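Side-chain contact in carboxynorspermidine decarboxylase (Campylobacter jejuni subsp. jejuni 81116, PDB 3N29), which decarboxylates carboxynorspermidine to norspermidine with the help of pyridoxal 5'-phosphate: residues 341-346 with 352-357. Residues are numbered along the deposited sequence; the frame is centred on the assembly and turned at random.
Sequences AYLLTG and GDVMGE
Met355 bends at its second torsion (chi2 68°), which lays its thioether over the backbone of 341-346: SD sits 3.5 Å from Thr345 C, and CE reaches Gly346 CA. Glu357, with CG anti to the backbone N (chi1 -169°), extends instead alongside the start of 341-346, its OE1 3.6 Å from Ala341 CB and salt-bridged to Lys293. Leu343 slants across the base of this chain, CD2 lying 3.8 Å from Glu357 CB, while on the same face Thr345 CG2 and Val354 CG2 lie side by side.

The two strands form an antiparallel hairpin, flanked in parallel by strand 294-298, in the beta-sheet domain accompanying this decarboxylase family's beta/alpha barrel. Gly356 O receives Leu344 N nearly head-on (C=O...N 177°). A beta bulge then shifts the register, and Leu344 O takes Met355 N at 2.7 Å. Beyond it, Gly346 N bonds to Asp353 O at 2.9 Å from above the carbonyl plane; Asp353 itself centres an inverse gamma turn.

The Asp353 carboxylate, about 10 Å from a bound pyridoxal phosphate, packs against Gly346 CA; OD1 is hydrogen-bonded to Ser302 OG, OD2 to Ser301 OG and Thr348 OG1. Arg180 of the second subunit packs on Asp353, consistent with an ionised carboxylate, and its bond to Gly346 O joins this hairpin end to that subunit.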
loop_
_atom_site.group_PDB
_atom_site.type_symbol
_atom_site.label_atom_id
_atom_site.label_comp_id
_atom_site.label_asym_id
_atom_site.label_seq_id
_atom_site.Cartn_x
_atom_site.Cartn_y
_atom_site.Cartn_z
ATOM N N ALA A 341 20.932 11.340 -18.488
ATOM C CA ALA A 341 19.769 11.457 -17.601
ATOM C C ALA A 341 18.607 10.589 -18.085
ATOM O O ALA A 341 18.226 10.657 -19.296
ATOM C CB ALA A 341 19.272 12.949 -17.535
ATOM N N TYR A 342 17.964 9.896 -17.163
ATOM C CA TYR A 342 16.697 9.212 -17.441
ATOM C C TYR A 342 15.664 9.397 -16.294
ATOM O O TYR A 342 16.037 9.368 -15.081
ATOM C CB TYR A 342 16.982 7.728 -17.557
ATOM C CG TYR A 342 17.769 7.288 -18.774
ATOM C CD1 TYR A 342 17.126 6.843 -19.910
ATOM C CD2 TYR A 342 19.146 7.257 -18.744
ATOM C CE1 TYR A 342 17.831 6.424 -21.040
ATOM C CE2 TYR A 342 19.873 6.846 -19.829
ATOM C CZ TYR A 342 19.204 6.446 -20.988
ATOM O OH TYR A 342 19.949 6.031 -22.011
ATOM N N LEU A 343 14.401 9.559 -16.661
ATOM C CA LEU A 343 13.273 9.333 -15.744
ATOM C C LEU A 343 13.089 7.802 -15.618
ATOM O O LEU A 343 12.983 7.096 -16.618
ATOM C CB LEU A 343 11.993 9.991 -16.254
ATOM C CG LEU A 343 11.872 11.500 -16.055
ATOM C CD1 LEU A 343 10.532 12.033 -16.751
ATOM C CD2 LEU A 343 11.902 11.789 -14.550
ATOM N N LEU A 344 13.145 7.279 -14.408
ATOM C CA LEU A 344 12.840 5.858 -14.157
ATOM C C LEU A 344 11.408 5.773 -13.672
ATOM O O LEU A 344 11.010 6.578 -12.786
ATOM C CB LEU A 344 13.738 5.322 -13.060
ATOM C CG LEU A 344 15.228 5.296 -13.369
ATOM C CD1 LEU A 344 15.968 4.587 -12.197
ATOM C CD2 LEU A 344 15.623 4.678 -14.715
ATOM N N THR A 345 10.628 4.912 -14.316
ATOM C CA THR A 345 9.227 4.878 -14.092
ATOM C C THR A 345 8.745 3.452 -14.000
ATOM O O THR A 345 9.448 2.540 -14.432
ATOM C CB THR A 345 8.514 5.591 -15.237
ATOM O OG1 THR A 345 8.658 4.921 -16.484
ATOM C CG2 THR A 345 9.076 7.090 -15.436
ATOM N N GLY A 346 7.503 3.281 -13.554
ATOM C CA GLY A 346 6.952 1.966 -13.253
ATOM C C GLY A 346 5.982 1.432 -14.279
ATOM O O GLY A 346 5.610 2.090 -15.210
ATOM N N GLY A 352 1.547 8.945 -12.138
ATOM C CA GLY A 352 2.564 9.279 -11.093
ATOM C C GLY A 352 3.489 8.165 -10.669
ATOM O O GLY A 352 4.197 8.269 -9.650
ATOM N N ASP A 353 3.470 7.066 -11.396
ATOM C CA ASP A 353 4.381 5.917 -11.049
ATOM C C ASP A 353 5.727 6.210 -11.658
ATOM O O ASP A 353 6.101 5.637 -12.669
ATOM C CB ASP A 353 3.824 4.587 -11.548
ATOM C CG ASP A 353 4.482 3.337 -10.867
ATOM O OD1 ASP A 353 5.507 3.526 -10.198
ATOM O OD2 ASP A 353 3.983 2.176 -11.068
ATOM N N VAL A 354 6.452 7.104 -10.976
ATOM C CA VAL A 354 7.730 7.642 -11.397
ATOM C C VAL A 354 8.652 7.527 -10.141
ATOM O O VAL A 354 8.304 8.004 -9.038
ATOM C CB VAL A 354 7.568 9.130 -11.828
ATOM C CG1 VAL A 354 8.930 9.852 -11.999
ATOM C CG2 VAL A 354 6.638 9.200 -13.092
ATOM N N MET A 355 9.850 6.988 -10.327
ATOM C CA MET A 355 10.786 6.908 -9.215
ATOM C C MET A 355 11.612 8.194 -9.008
ATOM O O MET A 355 12.022 8.492 -7.873
ATOM C CB MET A 355 11.712 5.727 -9.377
ATOM C CG MET A 355 11.056 4.346 -9.261
ATOM S SD MET A 355 9.848 3.861 -10.670
ATOM C CE MET A 355 9.698 2.005 -10.297
ATOM N N GLY A 356 11.884 8.919 -10.104
ATOM C CA GLY A 356 12.712 10.103 -10.106
ATOM C C GLY A 356 13.548 10.193 -11.369
ATOM O O GLY A 356 13.395 9.365 -12.280
ATOM N N GLU A 357 14.405 11.230 -11.476
ATOM C CA GLU A 357 15.283 11.415 -12.609
ATOM C C GLU A 357 16.711 11.150 -12.136
ATOM O O GLU A 357 17.094 11.663 -11.080
ATOM C CB GLU A 357 15.212 12.868 -13.106
ATOM C CG GLU A 357 15.882 13.040 -14.394
ATOM C CD GLU A 357 15.975 14.525 -14.842
ATOM O OE1 GLU A 357 16.787 14.821 -15.781
ATOM O OE2 GLU A 357 15.291 15.370 -14.216
#